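Side-chain contacts in LysR family transcriptional regulator (Vibrio vulnificus, PDB 5B7H), which probably acts as a DNA-binding transcription factor of the OxyR type that responds to hydrogen peroxide, represented here by its regulatory domain: residues Asp88-Val93 with Glu127-Ala132; Phe144-Thr147 with Thr151-Gln154; Phe117-Glu120 with Leu125-His128. The protein carries 1 engineered substitution. One frame throughout, in Å; residues are numbered along the deposited sequence. Where two conformers were deposited one is given.

Contact 1. Residues Asp88-Val93 with Glu127-Ala132; sequences DPFKMV and EHAVSA
Phe90 packs its ring against Ala129, Ala132 and the CB of His128, a buried apolar contact between strand 81-95 and helix 124-132 in the regulatory domain, which has the periplasmic-binding-protein type of fold seen across the LysR family. The short segments run nearly at right angles, 80° between their directions, and Phe90 is the one strand residue that bridges the gap. Its CG lies beside the backbone N and anti to the carbonyl carbon (chi1 -75°), a setting that carries the ring out to the helix surface. Ala129 lies over one face: its CA is 4.0 Å from the centroid of the Phe90 ring and 23° off the normal, a CH-pi contact displaced toward the rim. The backbone of the helix comes close as well, Ala129 N lying 3.7 Å from Phe90 CZ. The outer atoms of the ring then meet two methyls of the helix. Ala129 CB meets Phe90 CE2 at 4.0 Å, while one turn on, Ala132 CB comes obliquely to Phe90 CE1, also at 4.0 Å. Just before Ala129, His128 CB is 3.9 Å from Phe90 CZ; the imidazole leads away from the strand, and its NE2 is hydrogen-bonded to Pro74 O. Strand 81-95 runs between strands 180-198 and 163-166 in the sheet, and both neighbours extend the seat of the helix: Phe164 touches Ala129, and Ala190 touches Ala132.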
loop_
_atom_site.group_PDB
_atom_site.type_symbol
_atom_site.label_atom_id
_atom_site.label_comp_id
_atom_site.label_asym_id
_atom_site.label_seq_id
_atom_site.Cartn_x
_atom_site.Cartn_y
_atom_site.Cartn_z
ATOM N N ASP A 88 -17.825 4.784 -5.313
ATOM C CA ASP A 88 -16.592 5.487 -4.972
ATOM C C ASP A 88 -16.223 6.291 -6.214
ATOM O O ASP A 88 -15.837 5.708 -7.233
ATOM C CB ASP A 88 -15.546 4.408 -4.637
ATOM C CG ASP A 88 -14.169 4.946 -4.176
ATOM O OD1 ASP A 88 -14.059 6.057 -3.591
ATOM O OD2 ASP A 88 -13.204 4.158 -4.394
ATOM N N PRO A 89 -16.385 7.598 -6.197
ATOM C CA PRO A 89 -16.100 8.412 -7.382
ATOM C C PRO A 89 -14.641 8.354 -7.806
ATOM O O PRO A 89 -13.750 8.150 -6.982
ATOM C CB PRO A 89 -16.456 9.835 -6.934
ATOM C CG PRO A 89 -17.413 9.636 -5.849
ATOM C CD PRO A 89 -16.981 8.380 -5.114
ATOM N N PHE A 90 -14.400 8.621 -9.099
ATOM C CA PHE A 90 -13.050 8.778 -9.630
ATOM C C PHE A 90 -12.741 10.258 -9.800
ATOM O O PHE A 90 -13.620 11.064 -10.167
ATOM C CB PHE A 90 -12.927 8.123 -11.005
ATOM C CG PHE A 90 -12.850 6.623 -10.961
ATOM C CD1 PHE A 90 -13.775 5.847 -11.585
ATOM C CD2 PHE A 90 -11.822 5.999 -10.280
ATOM C CE1 PHE A 90 -13.695 4.445 -11.536
ATOM C CE2 PHE A 90 -11.756 4.597 -10.243
ATOM C CZ PHE A 90 -12.691 3.838 -10.884
ATOM N N LYS A 91 -11.494 10.611 -9.546
ATOM C CA LYS A 91 -10.987 11.923 -9.916
ATOM C C LYS A 91 -9.726 11.720 -10.734
ATOM O O LYS A 91 -9.178 10.624 -10.818
ATOM C CB LYS A 91 -10.614 12.711 -8.666
ATOM C CG LYS A 91 -11.816 13.025 -7.752
ATOM C CD LYS A 91 -12.705 14.029 -8.428
ATOM C CE LYS A 91 -13.571 14.719 -7.382
ATOM N NZ LYS A 91 -14.574 13.784 -6.918
ATOM N N MET A 92 -9.283 12.777 -11.390
ATOM C CA MET A 92 -7.944 12.775 -11.964
ATOM C C MET A 92 -7.036 13.643 -11.105
ATOM O O MET A 92 -7.481 14.534 -10.375
ATOM C CB MET A 92 -7.983 13.275 -13.420
ATOM C CG MET A 92 -8.878 12.394 -14.283
ATOM S SD MET A 92 -8.759 12.761 -16.042
ATOM C CE MET A 92 -7.073 12.175 -16.333
ATOM N N VAL A 93 -5.737 13.401 -11.196
ATOM C CA VAL A 93 -4.787 14.207 -10.447
ATOM C C VAL A 93 -3.652 14.606 -11.378
ATOM O O VAL A 93 -3.269 13.860 -12.281
ATOM C CB VAL A 93 -4.193 13.503 -9.191
ATOM C CG1 VAL A 93 -5.177 13.395 -8.061
ATOM C CG2 VAL A 93 -3.637 12.108 -9.574
ATOM N N GLU A 127 -9.266 -1.194 -15.263
ATOM C CA GLU A 127 -10.421 -1.457 -16.131
ATOM C C GLU A 127 -11.603 -0.603 -15.726
ATOM O O GLU A 127 -12.337 -0.103 -16.580
ATOM C CB GLU A 127 -10.831 -2.931 -16.112
ATOM C CG GLU A 127 -10.764 -3.566 -14.750
ATOM C CD GLU A 127 -10.966 -5.078 -14.772
ATOM O OE1 GLU A 127 -11.853 -5.550 -15.515
ATOM O OE2 GLU A 127 -10.201 -5.791 -14.078
ATOM N N HIS A 128 -11.749 -0.339 -14.430
ATOM C CA HIS A 128 -12.895 0.453 -14.006
ATOM C C HIS A 128 -12.728 1.919 -14.357
ATOM O O HIS A 128 -13.684 2.557 -14.816
ATOM C CB HIS A 128 -13.092 0.313 -12.496
ATOM C CG HIS A 128 -13.585 -1.037 -12.107
ATOM N ND1 HIS A 128 -13.354 -1.587 -10.872
ATOM C CD2 HIS A 128 -14.326 -1.940 -12.792
ATOM C CE1 HIS A 128 -13.885 -2.797 -10.822
ATOM N NE2 HIS A 128 -14.511 -3.021 -11.969
ATOM N N ALA A 129 -11.539 2.471 -14.170
ATOM C CA ALA A 129 -11.399 3.902 -14.441
ATOM C C ALA A 129 -11.459 4.171 -15.934
ATOM O O ALA A 129 -12.088 5.136 -16.368
ATOM C CB ALA A 129 -10.049 4.384 -13.894
ATOM N N VAL A 130 -10.795 3.346 -16.730
ATOM C CA VAL A 130 -10.784 3.564 -18.181
ATOM C C VAL A 130 -12.205 3.489 -18.748
ATOM O O VAL A 130 -12.593 4.291 -19.607
ATOM C CB VAL A 130 -9.813 2.565 -18.840
ATOM C CG1 VAL A 130 -9.963 2.496 -20.327
ATOM C CG2 VAL A 130 -8.372 2.968 -18.486
ATOM N N SER A 131 -13.008 2.537 -18.267
ATOM C CA SER A 131 -14.359 2.432 -18.807
ATOM C C SER A 131 -15.282 3.512 -18.254
ATOM O O SER A 131 -16.069 4.093 -19.004
ATOM C CB SER A 131 -14.942 1.052 -18.529
ATOM O OG SER A 131 -14.864 0.749 -17.161
ATOM N N ALA A 132 -15.244 3.762 -16.943
ATOM C CA ALA A 132 -16.162 4.727 -16.347
ATOM C C ALA A 132 -15.849 6.141 -16.809
ATOM O O ALA A 132 -16.764 6.961 -16.969
ATOM C CB ALA A 132 -16.009 4.653 -14.819
#

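Contact 2. Residues Phe144-Thr147 with Thr151-Gln154; sequences FSAT and TLVQ
The methyl group of Ala146 points toward helix 149-157 and presses on the base of Leu152, CB of Ala146 to CB of Leu152 at 3.8 Å. Leu152 emerges along the flank of the helix, and with CG anti to its backbone N (chi1 176°) its CD1 branch swings round to lie against the same methyl, 3.9 Å from Ala146 CB. One small group is thus held by two carbons of a larger side chain. The next pair, Thr147 and Thr151, is joined through solvent. The CB of Thr147 is directed away from the helix, and its hydroxyl is hydrogen-bonded to the backbone N of Glu51 in the second subunit. Its backbone N turns inward instead, donating to water 1 at 2.8 Å, and the same water lies 2.7 Å from Thr151 OG1. Thr151 OG1 is thereby held between the water and Ser148 OG, its second hydrogen-bond partner. The loop leading into helix 149-157 thus packs against that helix's first turn, with an apolar pair at one end and a water bridge at the other, beside the dimer interface, where Thr147, Phe144 and Gln154 reach the second subunit. Backbone hydrogen bonds of Ala146 to Leu118 and Glu120 tie the incoming chain to the neighbouring loop; beyond it, Leu152 packs on Phe117 and on Thr163 of strand 163-166.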
loop_
_atom_site.group_PDB
_atom_site.type_symbol
_atom_site.label_atom_id
_atom_site.label_comp_id
_atom_site.label_asym_id
_atom_site.label_seq_id
_atom_site.Cartn_x
_atom_site.Cartn_y
_atom_site.Cartn_z
ATOM N N PHE A 144 4.683 2.556 -19.708
ATOM C CA PHE A 144 5.229 2.050 -18.451
ATOM C C PHE A 144 4.074 1.920 -17.458
ATOM O O PHE A 144 3.497 2.928 -17.025
ATOM C CB PHE A 144 6.312 2.983 -17.934
ATOM C CG PHE A 144 6.936 2.503 -16.656
ATOM C CD1 PHE A 144 6.451 2.925 -15.409
ATOM C CD2 PHE A 144 7.977 1.588 -16.715
ATOM C CE1 PHE A 144 7.065 2.465 -14.257
ATOM C CE2 PHE A 144 8.567 1.128 -15.564
ATOM C CZ PHE A 144 8.107 1.545 -14.362
ATOM N N SER A 145 3.743 0.685 -17.101
ATOM C CA SER A 145 2.647 0.442 -16.182
ATOM C C SER A 145 3.105 0.523 -14.738
ATOM O O SER A 145 4.173 0.024 -14.377
ATOM C CB SER A 145 2.063 -0.938 -16.423
ATOM O OG SER A 145 1.586 -1.031 -17.754
ATOM N N ALA A 146 2.256 1.113 -13.908
ATOM C CA ALA A 146 2.498 1.192 -12.479
ATOM C C ALA A 146 2.096 -0.104 -11.793
ATOM O O ALA A 146 1.286 -0.885 -12.296
ATOM C CB ALA A 146 1.713 2.359 -11.834
ATOM N N THR A 147 2.700 -0.342 -10.638
ATOM C CA THR A 147 2.445 -1.565 -9.890
ATOM C C THR A 147 1.860 -1.326 -8.496
ATOM O O THR A 147 1.565 -2.296 -7.798
ATOM C CB THR A 147 3.738 -2.386 -9.842
ATOM O OG1 THR A 147 4.809 -1.452 -9.607
ATOM C CG2 THR A 147 3.979 -2.972 -11.212
ATOM N N THR A 151 2.820 4.341 -5.817
ATOM C CA THR A 151 3.907 4.697 -6.744
ATOM C C THR A 151 3.362 5.347 -8.013
ATOM O O THR A 151 4.026 6.212 -8.608
ATOM C CB THR A 151 4.832 3.516 -7.044
ATOM O OG1 THR A 151 4.071 2.424 -7.583
ATOM C CG2 THR A 151 5.622 3.077 -5.808
ATOM N N LEU A 152 2.139 4.994 -8.404
ATOM C CA LEU A 152 1.477 5.706 -9.487
ATOM C C LEU A 152 1.330 7.187 -9.156
ATOM O O LEU A 152 1.671 8.075 -9.973
ATOM C CB LEU A 152 0.109 5.067 -9.714
ATOM C CG LEU A 152 -0.832 5.694 -10.738
ATOM C CD1 LEU A 152 -0.175 5.760 -12.092
ATOM C CD2 LEU A 152 -2.131 4.844 -10.753
ATOM N N VAL A 153 0.808 7.486 -7.965
ATOM C CA VAL A 153 0.611 8.876 -7.577
ATOM C C VAL A 153 1.948 9.599 -7.454
ATOM O O VAL A 153 2.066 10.786 -7.821
ATOM C CB VAL A 153 -0.171 8.892 -6.257
ATOM C CG1 VAL A 153 -0.077 10.310 -5.619
ATOM C CG2 VAL A 153 -1.631 8.457 -6.552
ATOM N N GLN A 154 2.991 8.901 -6.978
ATOM C CA GLN A 154 4.308 9.530 -6.895
ATOM C C GLN A 154 4.843 9.896 -8.279
ATOM O O GLN A 154 5.471 10.946 -8.434
ATOM C CB GLN A 154 5.305 8.626 -6.173
ATOM C CG GLN A 154 4.992 8.500 -4.667
ATOM C CD GLN A 154 5.458 7.194 -4.047
ATOM O OE1 GLN A 154 5.969 6.296 -4.748
ATOM N NE2 GLN A 154 5.202 7.049 -2.761
HETATM O O HOH W 1 4.461 1.746 -10.116
#

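Contact 3. Residues Phe117-Glu120 with Leu125-His128; sequences FLLE and LTEH. With SO4 (sulfate ion), chain C.
Thr126 grips Leu119 at the start of helix 124-132, whose N-terminal end binds a sulfate ion, an anion site at a helix N-terminus within this periplasmic-binding-protein type of regulatory domain. The threonine CB faces the loop and lies 3.6 Å from Leu119 O. OG1 stands beside the backbone N of its own residue, a rotation that brings the hydroxyl to the loop backbone, where it donates to Leu119 O at 2.7 Å. The approach is bent: the C=O...OG1 angle is 114°, and OG1 is tilted 33° from the carbonyl plane. The same hydroxyl accepts from water 2, which lies 2.8 Å from Thr126 OG1 and takes the N-H of Leu119, its oxygen 2.8 Å from Leu119 N. Hydroxyl and water together therefore satisfy both backbone polar groups of Leu119 in a buried place. The other branch of the threonine, CG2, lies near Leu119 O and also meets the tip of Leu118, 4.1 Å from its CD1. The side chain of Leu119 crosses Leu125, its CD1 reaching Leu125 CD2 at 3.9 Å, and Leu152 of helix 149-157 packs on Leu119 as well. The first turn also offers its N-H groups to the anion, which probably came from the crystallisation liquor. Leu125 N donates to sulfate O2 at 2.9 Å in a nearly straight bond of 164°; Ser124 N, His123 ND1 and Thr25 OG1 add further bonds, Ser124 being the engineered residue. The helix dipole would probably help to hold the charge here. Leu125 CB lies 3.4 Å from the same sulfate O2.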
loop_
_atom_site.group_PDB
_atom_site.type_symbol
_atom_site.label_atom_id
_atom_site.label_comp_id
_atom_site.label_asym_id
_atom_site.label_seq_id
_atom_site.Cartn_x
_atom_site.Cartn_y
_atom_site.Cartn_z
ATOM N N PHE A 117 -0.882 7.581 -16.930
ATOM C CA PHE A 117 -0.254 6.404 -16.336
ATOM C C PHE A 117 -1.339 5.560 -15.667
ATOM O O PHE A 117 -2.293 6.101 -15.084
ATOM C CB PHE A 117 0.803 6.821 -15.286
ATOM C CG PHE A 117 2.079 7.336 -15.891
ATOM C CD1 PHE A 117 3.197 6.482 -15.975
ATOM C CD2 PHE A 117 2.151 8.623 -16.474
ATOM C CE1 PHE A 117 4.418 6.946 -16.528
ATOM C CE2 PHE A 117 3.351 9.100 -17.041
ATOM C CZ PHE A 117 4.479 8.250 -17.077
ATOM N N LEU A 118 -1.235 4.241 -15.821
ATOM C CA LEU A 118 -2.232 3.318 -15.273
ATOM C C LEU A 118 -1.535 2.145 -14.608
ATOM O O LEU A 118 -0.422 1.777 -14.993
ATOM C CB LEU A 118 -3.109 2.695 -16.369
ATOM C CG LEU A 118 -3.914 3.763 -17.129
ATOM C CD1 LEU A 118 -4.542 3.150 -18.380
ATOM C CD2 LEU A 118 -4.993 4.413 -16.246
ATOM N N LEU A 119 -2.203 1.567 -13.600
ATOM C CA LEU A 119 -1.742 0.294 -13.067
ATOM C C LEU A 119 -1.825 -0.811 -14.123
ATOM O O LEU A 119 -2.664 -0.785 -15.048
ATOM C CB LEU A 119 -2.609 -0.147 -11.881
ATOM C CG LEU A 119 -2.540 0.798 -10.687
ATOM C CD1 LEU A 119 -3.671 0.476 -9.696
ATOM C CD2 LEU A 119 -1.155 0.702 -9.937
ATOM N N GLU A 120 -0.953 -1.812 -13.971
ATOM C CA GLU A 120 -1.040 -3.045 -14.758
ATOM C C GLU A 120 -2.423 -3.739 -14.549
ATOM O O GLU A 120 -3.102 -3.511 -13.555
ATOM C CB GLU A 120 0.008 -4.032 -14.254
ATOM C CG GLU A 120 1.444 -3.625 -14.395
ATOM C CD GLU A 120 2.398 -4.748 -13.925
ATOM O OE1 GLU A 120 1.924 -5.632 -13.153
ATOM O OE2 GLU A 120 3.601 -4.743 -14.327
ATOM N N LEU A 125 -8.569 -1.326 -10.734
ATOM C CA LEU A 125 -8.675 0.123 -10.868
ATOM C C LEU A 125 -8.566 0.554 -12.319
ATOM O O LEU A 125 -9.325 1.435 -12.775
ATOM C CB LEU A 125 -7.627 0.827 -9.998
ATOM C CG LEU A 125 -7.813 2.357 -9.971
ATOM C CD1 LEU A 125 -9.053 2.679 -9.095
ATOM C CD2 LEU A 125 -6.594 3.003 -9.366
ATOM N N THR A 126 -7.663 -0.092 -13.076
ATOM C CA THR A 126 -7.476 0.313 -14.472
ATOM C C THR A 126 -8.701 0.027 -15.336
ATOM O O THR A 126 -9.176 0.921 -16.043
ATOM C CB THR A 126 -6.227 -0.364 -14.990
ATOM O OG1 THR A 126 -5.107 0.215 -14.314
ATOM C CG2 THR A 126 -6.051 -0.102 -16.487
ATOM N N GLU A 127 -9.266 -1.194 -15.263
ATOM C CA GLU A 127 -10.421 -1.457 -16.131
ATOM C C GLU A 127 -11.603 -0.603 -15.726
ATOM O O GLU A 127 -12.337 -0.103 -16.580
ATOM C CB GLU A 127 -10.831 -2.931 -16.112
ATOM C CG GLU A 127 -10.764 -3.566 -14.750
ATOM C CD GLU A 127 -10.966 -5.078 -14.772
ATOM O OE1 GLU A 127 -11.853 -5.550 -15.515
ATOM O OE2 GLU A 127 -10.201 -5.791 -14.078
ATOM N N HIS A 128 -11.749 -0.339 -14.430
ATOM C CA HIS A 128 -12.895 0.453 -14.006
ATOM C C HIS A 128 -12.728 1.919 -14.357
ATOM O O HIS A 128 -13.684 2.557 -14.816
ATOM C CB HIS A 128 -13.092 0.313 -12.496
ATOM C CG HIS A 128 -13.585 -1.037 -12.107
ATOM N ND1 HIS A 128 -13.354 -1.587 -10.872
ATOM C CD2 HIS A 128 -14.326 -1.940 -12.792
ATOM C CE1 HIS A 128 -13.885 -2.797 -10.822
ATOM N NE2 HIS A 128 -14.511 -3.021 -11.969
HETATM S S SO4 C . -6.638 -3.126 -7.537
HETATM O O1 SO4 C . -7.496 -4.281 -8.044
HETATM O O2 SO4 C . -6.698 -2.081 -8.591
HETATM O O3 SO4 C . -7.180 -2.716 -6.255
HETATM O O4 SO4 C . -5.283 -3.604 -7.364
HETATM O O HOH W 2 -4.753 2.457 -12.744
#

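Contacts 1 and 3 use the same helix, 124-132, from two sides: contact 1 packs it on strand 81-95 through apolar and CH-pi contact, while contact 3 ties its first turn to the preceding loop through a hydroxyl, a water and three leucines. They meet where Phe90 CE2 packs on Leu125 CD1 and Val130 CG2 on Leu118 CD1. All three are largely buried, but contact 2 lies farthest from the chain's centre, about 16 Å from it to the contact's own centre, and alone adds hydrogen bonds to the second subunit. Contact 2 belongs to the following helix, 149-157, and joins contact 3 through backbone bonds between the two loops. Contacts 1 and 2 do not touch.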